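Local coordinates for protein insecticidal Delta-Endotoxin Cry8Ea1 (Bacillus Thuringiensis, PDB 3EB7) that kills larvae of soil-dwelling insect pests such as Holotrichia parallela, probably by forming pores in the gut membrane as other three-domain Cry toxins do, at residues T9-V14 and Y412-N417; W185-L190 and G468-G473; E210-V215 and R240-D245. All coordinates share one frame; numbering follows the deposited sequence.

Contact 1. Residues T9-V14 and Y412-N417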
loop_
_atom_site.group_PDB
_atom_site.type_symbol
_atom_site.label_atom_id
_atom_site.label_comp_id
_atom_site.label_asym_id
_atom_site.label_seq_id
_atom_site.Cartn_x
_atom_site.Cartn_y
_atom_site.Cartn_z
ATOM N N THR A 9 -9.636 6.707 7.821
ATOM C CA THR A 9 -10.595 5.611 7.711
ATOM C C THR A 9 -10.066 4.448 6.884
ATOM O O THR A 9 -10.137 3.290 7.302
ATOM C CB THR A 9 -11.902 6.116 7.077
ATOM O OG1 THR A 9 -12.423 7.169 7.901
ATOM C CG2 THR A 9 -12.939 4.984 6.968
ATOM N N ALA A 10 -9.555 4.770 5.705
ATOM C CA ALA A 10 -9.048 3.799 4.762
ATOM C C ALA A 10 -7.843 3.050 5.327
ATOM O O ALA A 10 -7.730 1.835 5.139
ATOM C CB ALA A 10 -8.682 4.498 3.457
ATOM N N ILE A 11 -6.943 3.756 6.018
ATOM C CA ILE A 11 -5.761 3.079 6.600
ATOM C C ILE A 11 -6.166 2.121 7.702
ATOM O O ILE A 11 -5.633 1.011 7.813
ATOM C CB ILE A 11 -4.708 4.080 7.107
ATOM C CG1 ILE A 11 -3.860 4.572 5.925
ATOM C CG2 ILE A 11 -3.819 3.452 8.145
ATOM C CD1 ILE A 11 -2.949 5.725 6.265
ATOM N N SER A 12 -7.126 2.559 8.518
ATOM C CA SER A 12 -7.639 1.769 9.611
ATOM C C SER A 12 -8.319 0.481 9.102
ATOM O O SER A 12 -8.156 -0.615 9.676
ATOM C CB SER A 12 -8.642 2.641 10.372
ATOM O OG SER A 12 -9.418 1.864 11.259
ATOM N N LEU A 13 -9.105 0.632 8.032
ATOM C CA LEU A 13 -9.819 -0.468 7.425
ATOM C C LEU A 13 -8.861 -1.476 6.853
ATOM O O LEU A 13 -9.024 -2.658 7.134
ATOM C CB LEU A 13 -10.802 0.025 6.361
ATOM C CG LEU A 13 -12.301 0.071 6.673
ATOM C CD1 LEU A 13 -12.676 0.008 8.164
ATOM C CD2 LEU A 13 -12.857 1.302 6.057
ATOM N N VAL A 14 -7.834 -1.046 6.105
ATOM C CA VAL A 14 -6.871 -2.041 5.600
ATOM C C VAL A 14 -6.081 -2.730 6.705
ATOM O O VAL A 14 -5.785 -3.911 6.607
ATOM C CB VAL A 14 -5.945 -1.592 4.418
ATOM C CG1 VAL A 14 -6.697 -0.821 3.385
ATOM C CG2 VAL A 14 -4.782 -0.849 4.898
ATOM N N TYR A 412 1.219 2.374 14.332
ATOM C CA TYR A 412 1.669 3.108 13.169
ATOM C C TYR A 412 1.483 2.285 11.871
ATOM O O TYR A 412 1.640 1.068 11.879
ATOM C CB TYR A 412 3.125 3.584 13.338
ATOM C CG TYR A 412 4.160 2.509 13.535
ATOM C CD1 TYR A 412 4.881 2.002 12.440
ATOM C CD2 TYR A 412 4.457 2.002 14.831
ATOM C CE1 TYR A 412 5.860 1.026 12.605
ATOM C CE2 TYR A 412 5.437 0.999 15.006
ATOM C CZ TYR A 412 6.136 0.530 13.885
ATOM O OH TYR A 412 7.117 -0.454 14.033
ATOM N N SER A 413 1.121 2.956 10.779
ATOM C CA SER A 413 0.836 2.242 9.528
ATOM C C SER A 413 2.032 2.205 8.570
ATOM O O SER A 413 2.091 1.314 7.725
ATOM C CB SER A 413 -0.399 2.815 8.838
ATOM O OG SER A 413 -0.261 4.206 8.598
ATOM N N HIS A 414 2.978 3.138 8.730
ATOM C CA HIS A 414 4.120 3.313 7.835
ATOM C C HIS A 414 5.362 3.657 8.602
ATOM O O HIS A 414 5.293 4.061 9.769
ATOM C CB HIS A 414 3.854 4.421 6.784
ATOM C CG HIS A 414 2.758 4.077 5.829
ATOM N ND1 HIS A 414 1.424 4.063 6.202
ATOM C CD2 HIS A 414 2.794 3.677 4.531
ATOM C CE1 HIS A 414 0.681 3.700 5.167
ATOM N NE2 HIS A 414 1.492 3.469 4.138
ATOM N N ARG A 415 6.508 3.459 7.938
ATOM C CA ARG A 415 7.823 3.779 8.500
ATOM C C ARG A 415 8.559 4.604 7.454
ATOM O O ARG A 415 8.275 4.440 6.255
ATOM C CB ARG A 415 8.600 2.498 8.805
ATOM C CG ARG A 415 8.968 1.736 7.556
ATOM C CD ARG A 415 9.891 0.615 7.839
ATOM N NE ARG A 415 9.192 -0.536 8.395
ATOM C CZ ARG A 415 8.335 -1.311 7.737
ATOM N NH1 ARG A 415 8.068 -1.101 6.451
ATOM N NH2 ARG A 415 7.766 -2.327 8.367
ATOM N N LEU A 416 9.488 5.469 7.888
ATOM C CA LEU A 416 10.300 6.271 6.963
ATOM C C LEU A 416 11.232 5.338 6.187
ATOM O O LEU A 416 11.921 4.497 6.791
ATOM C CB LEU A 416 11.122 7.355 7.684
ATOM C CG LEU A 416 11.947 8.308 6.785
ATOM C CD1 LEU A 416 10.986 9.126 5.906
ATOM C CD2 LEU A 416 12.854 9.234 7.631
ATOM N N ASN A 417 11.264 5.511 4.865
ATOM C CA ASN A 417 12.054 4.673 4.008
ATOM C C ASN A 417 13.217 5.422 3.354
ATOM O O ASN A 417 14.310 4.877 3.216
ATOM C CB ASN A 417 11.144 4.041 2.932
ATOM C CG ASN A 417 11.896 3.106 1.962
ATOM O OD1 ASN A 417 12.925 2.521 2.289
ATOM N ND2 ASN A 417 11.384 2.989 0.776
#

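Contact 2. Residues W185-L190 and G468-G473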
loop_
_atom_site.group_PDB
_atom_site.type_symbol
_atom_site.label_atom_id
_atom_site.label_comp_id
_atom_site.label_asym_id
_atom_site.label_seq_id
_atom_site.Cartn_x
_atom_site.Cartn_y
_atom_site.Cartn_z
ATOM N N TRP A 185 -9.462 3.788 -13.212
ATOM C CA TRP A 185 -9.836 5.133 -12.772
ATOM C C TRP A 185 -8.826 5.766 -11.854
ATOM O O TRP A 185 -8.686 6.979 -11.872
ATOM C CB TRP A 185 -11.246 5.147 -12.198
ATOM C CG TRP A 185 -12.217 4.850 -13.328
ATOM C CD1 TRP A 185 -12.834 3.660 -13.573
ATOM C CD2 TRP A 185 -12.597 5.726 -14.400
ATOM N NE1 TRP A 185 -13.619 3.746 -14.700
ATOM C CE2 TRP A 185 -13.487 4.997 -15.241
ATOM C CE3 TRP A 185 -12.283 7.053 -14.736
ATOM C CZ2 TRP A 185 -14.091 5.558 -16.398
ATOM C CZ3 TRP A 185 -12.889 7.625 -15.923
ATOM C CH2 TRP A 185 -13.779 6.867 -16.718
ATOM N N TYR A 186 -8.057 4.953 -11.119
ATOM C CA TYR A 186 -6.872 5.486 -10.434
ATOM C C TYR A 186 -5.884 6.087 -11.448
ATOM O O TYR A 186 -5.422 7.201 -11.249
ATOM C CB TYR A 186 -6.168 4.426 -9.565
ATOM C CG TYR A 186 -4.829 4.919 -9.038
ATOM C CD1 TYR A 186 -4.730 5.559 -7.779
ATOM C CD2 TYR A 186 -3.656 4.739 -9.792
ATOM C CE1 TYR A 186 -3.467 6.036 -7.295
ATOM C CE2 TYR A 186 -2.422 5.194 -9.338
ATOM C CZ TYR A 186 -2.322 5.849 -8.093
ATOM O OH TYR A 186 -1.059 6.257 -7.658
ATOM N N ARG A 187 -5.574 5.355 -12.531
ATOM C CA ARG A 187 -4.660 5.847 -13.571
ATOM C C ARG A 187 -5.185 7.094 -14.276
ATOM O O ARG A 187 -4.472 8.063 -14.403
ATOM C CB ARG A 187 -4.300 4.725 -14.578
ATOM C CG ARG A 187 -3.437 3.580 -13.923
ATOM C CD ARG A 187 -3.269 2.368 -14.840
ATOM N NE ARG A 187 -2.308 1.390 -14.319
ATOM C CZ ARG A 187 -2.147 0.161 -14.815
ATOM N NH1 ARG A 187 -2.898 -0.257 -15.819
ATOM N NH2 ARG A 187 -1.281 -0.669 -14.258
ATOM N N THR A 188 -6.417 7.058 -14.763
ATOM C CA THR A 188 -7.079 8.222 -15.370
ATOM C C THR A 188 -7.095 9.423 -14.402
ATOM O O THR A 188 -6.687 10.514 -14.769
ATOM C CB THR A 188 -8.524 7.858 -15.791
ATOM O OG1 THR A 188 -8.486 6.706 -16.649
ATOM C CG2 THR A 188 -9.207 9.020 -16.517
ATOM N N GLY A 189 -7.534 9.220 -13.161
ATOM C CA GLY A 189 -7.521 10.300 -12.182
ATOM C C GLY A 189 -6.181 10.978 -12.045
ATOM O O GLY A 189 -6.071 12.209 -12.057
ATOM N N LEU A 190 -5.135 10.175 -11.930
ATOM C CA LEU A 190 -3.795 10.698 -11.735
ATOM C C LEU A 190 -3.312 11.387 -13.022
ATOM O O LEU A 190 -2.698 12.453 -12.968
ATOM C CB LEU A 190 -2.871 9.544 -11.319
ATOM C CG LEU A 190 -1.437 9.845 -10.913
ATOM C CD1 LEU A 190 -1.388 10.693 -9.603
ATOM C CD2 LEU A 190 -0.628 8.531 -10.769
ATOM N N GLY A 468 2.483 -2.966 -10.845
ATOM C CA GLY A 468 2.295 -3.122 -9.419
ATOM C C GLY A 468 1.099 -2.389 -8.849
ATOM O O GLY A 468 0.759 -2.606 -7.700
ATOM N N HIS A 469 0.422 -1.555 -9.641
ATOM C CA HIS A 469 -0.883 -1.024 -9.218
ATOM C C HIS A 469 -1.858 -2.112 -8.882
ATOM O O HIS A 469 -2.724 -1.910 -8.052
ATOM C CB HIS A 469 -1.531 -0.107 -10.239
ATOM C CG HIS A 469 -0.857 1.216 -10.391
ATOM N ND1 HIS A 469 -1.087 2.034 -11.472
ATOM C CD2 HIS A 469 0.030 1.866 -9.604
ATOM C CE1 HIS A 469 -0.371 3.137 -11.342
ATOM N NE2 HIS A 469 0.321 3.054 -10.221
ATOM N N TYR A 470 -1.709 -3.263 -9.517
ATOM C CA TYR A 470 -2.483 -4.458 -9.171
ATOM C C TYR A 470 -1.926 -5.279 -7.993
ATOM O O TYR A 470 -2.664 -6.084 -7.413
ATOM C CB TYR A 470 -2.583 -5.387 -10.387
ATOM C CG TYR A 470 -3.616 -4.963 -11.414
ATOM C CD1 TYR A 470 -3.240 -4.243 -12.552
ATOM C CD2 TYR A 470 -4.977 -5.262 -11.223
ATOM C CE1 TYR A 470 -4.183 -3.836 -13.507
ATOM C CE2 TYR A 470 -5.935 -4.849 -12.157
ATOM C CZ TYR A 470 -5.532 -4.142 -13.289
ATOM O OH TYR A 470 -6.479 -3.761 -14.213
ATOM N N LEU A 471 -0.643 -5.094 -7.638
ATOM C CA LEU A 471 0.075 -6.087 -6.782
ATOM C C LEU A 471 0.413 -5.551 -5.380
ATOM O O LEU A 471 0.774 -6.302 -4.490
ATOM C CB LEU A 471 1.354 -6.580 -7.502
ATOM C CG LEU A 471 1.202 -6.862 -9.015
ATOM C CD1 LEU A 471 2.543 -7.147 -9.704
ATOM C CD2 LEU A 471 0.223 -8.018 -9.304
ATOM N N GLY A 472 0.305 -4.235 -5.205
ATOM C CA GLY A 472 0.629 -3.583 -3.950
ATOM C C GLY A 472 2.097 -3.266 -3.860
ATOM O O GLY A 472 2.604 -2.995 -2.764
ATOM N N GLY A 473 2.765 -3.277 -5.018
ATOM C CA GLY A 473 4.231 -3.104 -5.121
ATOM C C GLY A 473 4.763 -3.572 -6.479
ATOM O O GLY A 473 4.032 -4.131 -7.255
HETATM O O HOH W 1 1.463 5.123 -8.496
#

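Contact 3. Residues E210-V215 and R240-D245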
loop_
_atom_site.group_PDB
_atom_site.type_symbol
_atom_site.label_atom_id
_atom_site.label_comp_id
_atom_site.label_asym_id
_atom_site.label_seq_id
_atom_site.Cartn_x
_atom_site.Cartn_y
_atom_site.Cartn_z
ATOM N N GLU A 210 -2.748 9.593 -1.658
ATOM C CA GLU A 210 -4.026 9.378 -1.001
ATOM C C GLU A 210 -4.812 8.236 -1.593
ATOM O O GLU A 210 -5.421 7.494 -0.853
ATOM C CB GLU A 210 -4.873 10.657 -1.000
ATOM C CG GLU A 210 -4.351 11.706 -0.007
ATOM C CD GLU A 210 -5.411 12.787 0.326
ATOM O OE1 GLU A 210 -6.657 12.544 0.134
ATOM O OE2 GLU A 210 -4.976 13.866 0.799
ATOM N N MET A 211 -4.800 8.111 -2.919
ATOM C CA MET A 211 -5.563 7.054 -3.592
ATOM C C MET A 211 -4.894 5.695 -3.596
ATOM O O MET A 211 -5.559 4.688 -3.731
ATOM C CB MET A 211 -5.955 7.465 -5.027
ATOM C CG MET A 211 -6.798 8.754 -5.088
ATOM S SD MET A 211 -8.279 8.688 -4.029
ATOM C CE MET A 211 -9.388 7.867 -5.178
ATOM N N THR A 212 -3.576 5.656 -3.456
ATOM C CA THR A 212 -2.907 4.409 -3.179
ATOM C C THR A 212 -3.430 3.879 -1.843
ATOM O O THR A 212 -3.792 2.704 -1.747
ATOM C CB THR A 212 -1.405 4.624 -3.065
ATOM O OG1 THR A 212 -0.919 5.199 -4.287
ATOM C CG2 THR A 212 -0.658 3.280 -2.771
ATOM N N LEU A 213 -3.435 4.750 -0.822
ATOM C CA LEU A 213 -3.958 4.438 0.504
ATOM C C LEU A 213 -5.449 4.096 0.514
ATOM O O LEU A 213 -5.837 3.139 1.150
ATOM C CB LEU A 213 -3.714 5.614 1.483
ATOM C CG LEU A 213 -2.280 5.972 1.772
ATOM C CD1 LEU A 213 -2.206 7.320 2.401
ATOM C CD2 LEU A 213 -1.602 4.886 2.622
ATOM N N SER A 214 -6.266 4.881 -0.192
ATOM C CA SER A 214 -7.742 4.761 -0.139
ATOM C C SER A 214 -8.386 3.817 -1.154
ATOM O O SER A 214 -9.589 3.532 -1.063
ATOM C CB SER A 214 -8.409 6.142 -0.326
ATOM O OG SER A 214 -7.866 7.105 0.573
ATOM N N VAL A 215 -7.622 3.390 -2.155
ATOM C CA VAL A 215 -8.214 2.667 -3.252
ATOM C C VAL A 215 -7.343 1.464 -3.532
ATOM O O VAL A 215 -7.770 0.357 -3.318
ATOM C CB VAL A 215 -8.428 3.542 -4.547
ATOM C CG1 VAL A 215 -8.918 2.633 -5.738
ATOM C CG2 VAL A 215 -9.451 4.609 -4.318
ATOM N N ARG A 240 4.837 -1.297 -1.915
ATOM C CA ARG A 240 4.925 0.043 -2.534
ATOM C C ARG A 240 5.384 1.108 -1.545
ATOM O O ARG A 240 5.043 1.063 -0.350
ATOM C CB ARG A 240 3.577 0.452 -3.139
ATOM C CG ARG A 240 2.581 1.132 -2.164
ATOM C CD ARG A 240 1.952 0.209 -1.120
ATOM N NE ARG A 240 1.077 0.917 -0.162
ATOM C CZ ARG A 240 1.509 1.628 0.887
ATOM N NH1 ARG A 240 2.824 1.757 1.129
ATOM N NH2 ARG A 240 0.627 2.224 1.704
ATOM N N GLU A 241 6.152 2.066 -2.060
ATOM C CA GLU A 241 6.524 3.281 -1.339
ATOM C C GLU A 241 5.491 4.354 -1.649
ATOM O O GLU A 241 5.102 4.498 -2.817
ATOM C CB GLU A 241 7.827 3.818 -1.907
ATOM C CG GLU A 241 9.070 3.475 -1.148
ATOM C CD GLU A 241 10.295 4.086 -1.838
ATOM O OE1 GLU A 241 10.290 4.166 -3.109
ATOM O OE2 GLU A 241 11.229 4.519 -1.112
ATOM N N VAL A 242 5.107 5.130 -0.629
ATOM C CA VAL A 242 4.306 6.353 -0.800
ATOM C C VAL A 242 5.168 7.547 -0.392
ATOM O O VAL A 242 6.091 7.420 0.415
ATOM C CB VAL A 242 2.968 6.349 0.022
ATOM C CG1 VAL A 242 1.976 5.262 -0.508
ATOM C CG2 VAL A 242 3.222 6.162 1.525
ATOM N N TYR A 243 4.894 8.703 -0.984
ATOM C CA TYR A 243 5.654 9.890 -0.689
ATOM C C TYR A 243 4.766 10.945 -0.054
ATOM O O TYR A 243 3.684 11.243 -0.586
ATOM C CB TYR A 243 6.273 10.428 -1.961
ATOM C CG TYR A 243 7.291 9.502 -2.590
ATOM C CD1 TYR A 243 6.897 8.343 -3.302
ATOM C CD2 TYR A 243 8.639 9.790 -2.505
ATOM C CE1 TYR A 243 7.871 7.492 -3.912
ATOM C CE2 TYR A 243 9.609 8.941 -3.114
ATOM C CZ TYR A 243 9.216 7.825 -3.805
ATOM O OH TYR A 243 10.183 7.054 -4.382
ATOM N N THR A 244 5.220 11.509 1.077
ATOM C CA THR A 244 4.487 12.615 1.723
ATOM C C THR A 244 4.694 13.914 0.955
ATOM O O THR A 244 5.534 13.969 0.059
ATOM C CB THR A 244 4.832 12.781 3.252
ATOM O OG1 THR A 244 6.245 12.743 3.442
ATOM C CG2 THR A 244 4.188 11.668 4.066
ATOM N N ASP A 245 3.946 14.980 1.298
ATOM C CA ASP A 245 4.090 16.240 0.551
ATOM C C ASP A 245 5.510 16.808 0.760
ATOM O O ASP A 245 6.114 16.602 1.792
ATOM C CB ASP A 245 3.020 17.275 0.931
ATOM C CG ASP A 245 1.587 16.934 0.426
ATOM O OD1 ASP A 245 1.314 15.972 -0.344
ATOM O OD2 ASP A 245 0.673 17.676 0.845
#

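Contact 1. Residues T9-V14 and Y412-N417
Two polar groups hold the hydroxyl of Ser413, whose OG and CB also meet Ile11. OG accepts a bond from His414 ND1 at 2.9 Å and donates a hydrogen bond to the carbonyl O of Pro400. The contact belongs to the interface between the N-terminal helical bundle of a three-domain Cry toxin and its second, beta-prism domain: helix 2-20 lies against the entry to strand 414-422, an outer strand of a three-stranded antiparallel sheet.

Across this interface the touch is apolar and small, and Ile11 is the sole residue of 9-14 that takes part. Its CG2 methyl abuts Ser413 CB at 3.5 Å and stays 3.7 Å from Ser413 OG. That methyl stands anti to the backbone N, while CG1 swings to the N side (chi1 -81°) and, extended through chi2, carries CD1 on toward the histidine. CD1 runs past the hydroxyl, 3.9 Å from Ser413 OG, and comes within 4.3 Å of His414 CE1, approaching the imidazole obliquely. One isoleucine thus touches the serine through both branches but the imidazole through CD1 alone.

Pro400 and Glu402 of a loop, and Leu213 of helix 198-220, pack on the same isoleucine. The buried serine hydroxyl keeps both partners. Beside Ile11 on helix 2-20, Ala10 packs on Ser214 and, about a turn further on, Val14 on Ile218, both of helix 198-220; Leu13 is directed instead at helix 26-40.

The imidazole is held at both nitrogens, since NE2 is hydrogen-bonded to Arg240 NH2. With the arginine as donor there, the proton of a neutral ring would probably sit on ND1, in keeping with the bond to the serine, whose OG lies only 8° out of the imidazole plane.

Contact 2. Residues W185-L190 and G468-G473
His469 is met by two side chains from helix 161-191, Tyr186 over one ring face and Arg187 at the ring edge. The helix belongs to the N-terminal bundle, and 468-473 is part of a loop between strands 448-452 and 476-478 of the C-terminal, beta-sandwich domain of the three-domain toxin, so this is a bundle-to-sandwich contact.

The tyrosine makes a T-shaped pair with the imidazole: the planes stand at 73° with centroids 4.9 Å apart, and the phenol edge is turned to the histidine face. Tyr186 CE2 is the leading atom, 3.5 Å from His469 CE1 and displaced toward the rim of the imidazole. At the edge, Arg187 NE donates to His469 ND1 over 3.2 Å with an N-H...N angle of 161°. Donor and acceptor each lie near the plane of the other group, although guanidinium and imidazole are twisted 46° relative to one another. An extended chain from CG to NE carries NE to the ring edge, the arginine running at a slant to the histidine, and its CG passes 3.7 Å from His469 ND1.

A water joins the same two rings at their far ends, 2.9 Å from Tyr186 OH and equally far from His469 NE2. Both imidazole nitrogens are thereby engaged, which probably restricts the rotation of the ring.

Further out, Arg187 NH2 bonds to Glu466 O, just before the loop segment, and the phenol of Tyr470, near that same nitrogen, reaches back to Asp180 on helix 161-191. Arg208, Met211 and Thr212 of helix 198-220 flank Tyr186. Behind the histidine the loop is folded tightly on itself and passes through Gly472 with a positive phi. There Gly468 O accepts from Leu471 N at 2.9 Å and Gly472 N at 3.0 Å, with a weak third bond from Gly473 N.

Contact 3. Residues E210-V215 and R240-D245
Thr212 and Val242 bring the two backbones closest together, with 7.8 Å between their CA atoms. Residues 210-215 are helical and widen into a pi-type turn at 212-215: Ser214 N bonds to Glu210 O at 2.8 Å, whereas the bond of Val215 N to Met211 O is weak. Facing them, 240-245 is extended, and Val242 pairs through its backbone with Trp432 of strand 427-434.

Thr212 presents its methyl, not its hydroxyl, to the strand. With OG1 on the N side (chi1 -58°), CG2 stands anti to the backbone N and meets two side chains of the strand segment, 3.9 Å from Arg240 NE and 4.0 Å from Val242 CG1. The hydroxyl bonds instead to Arg208 O within the helix, so a buried polar atom is satisfied without help from the strand. The threonine and arginine side chains run antiparallel as they pass.

Helix 198-220 is the last of the N-terminal bundle, and strand 241-243 is an outer strand of an antiparallel sheet in the beta-prism domain. The contact thus joins the first two domains of the toxin soon after the chain has passed from one to the other.

Arg240 folds back at chi2 (-72°), which lays its guanidinium beside the helix. Val242 CG1 lies 3.8 Å above one face of that group, offset toward its rim. Leu213 crosses the arginine at about a right angle and touches Arg240 NH2 with CD2 at 3.6 Å. The apolar contacts leave the charge to be met by Asp217, one turn on in the helix, whose OD2 forms a salt bridge with Arg240 NH2; the same nitrogen has His414 NE2 as its second partner.

In the fold
Contact 3 lies between the other two, its centre 10 Å from each, while contacts 1 and 2 are 18 Å apart and do not touch. Arg240 connects all three: its NH2 is 2.9 Å from His414 NE2 of contact 1, and its backbone N is 2.9 Å from Gly472 O of contact 2, both probable hydrogen bonds. Helix 198-220 supplies the common wall, with Leu213 CD2 against His414 CE1 at 3.6 Å and Met211 CB against Tyr186 CD1, also at 3.6 Å. Contacts 1 and 3 reach opposite outer strands of one three-stranded sheet. Together the three join the helical bundle to both beta domains near the centre of the molecule.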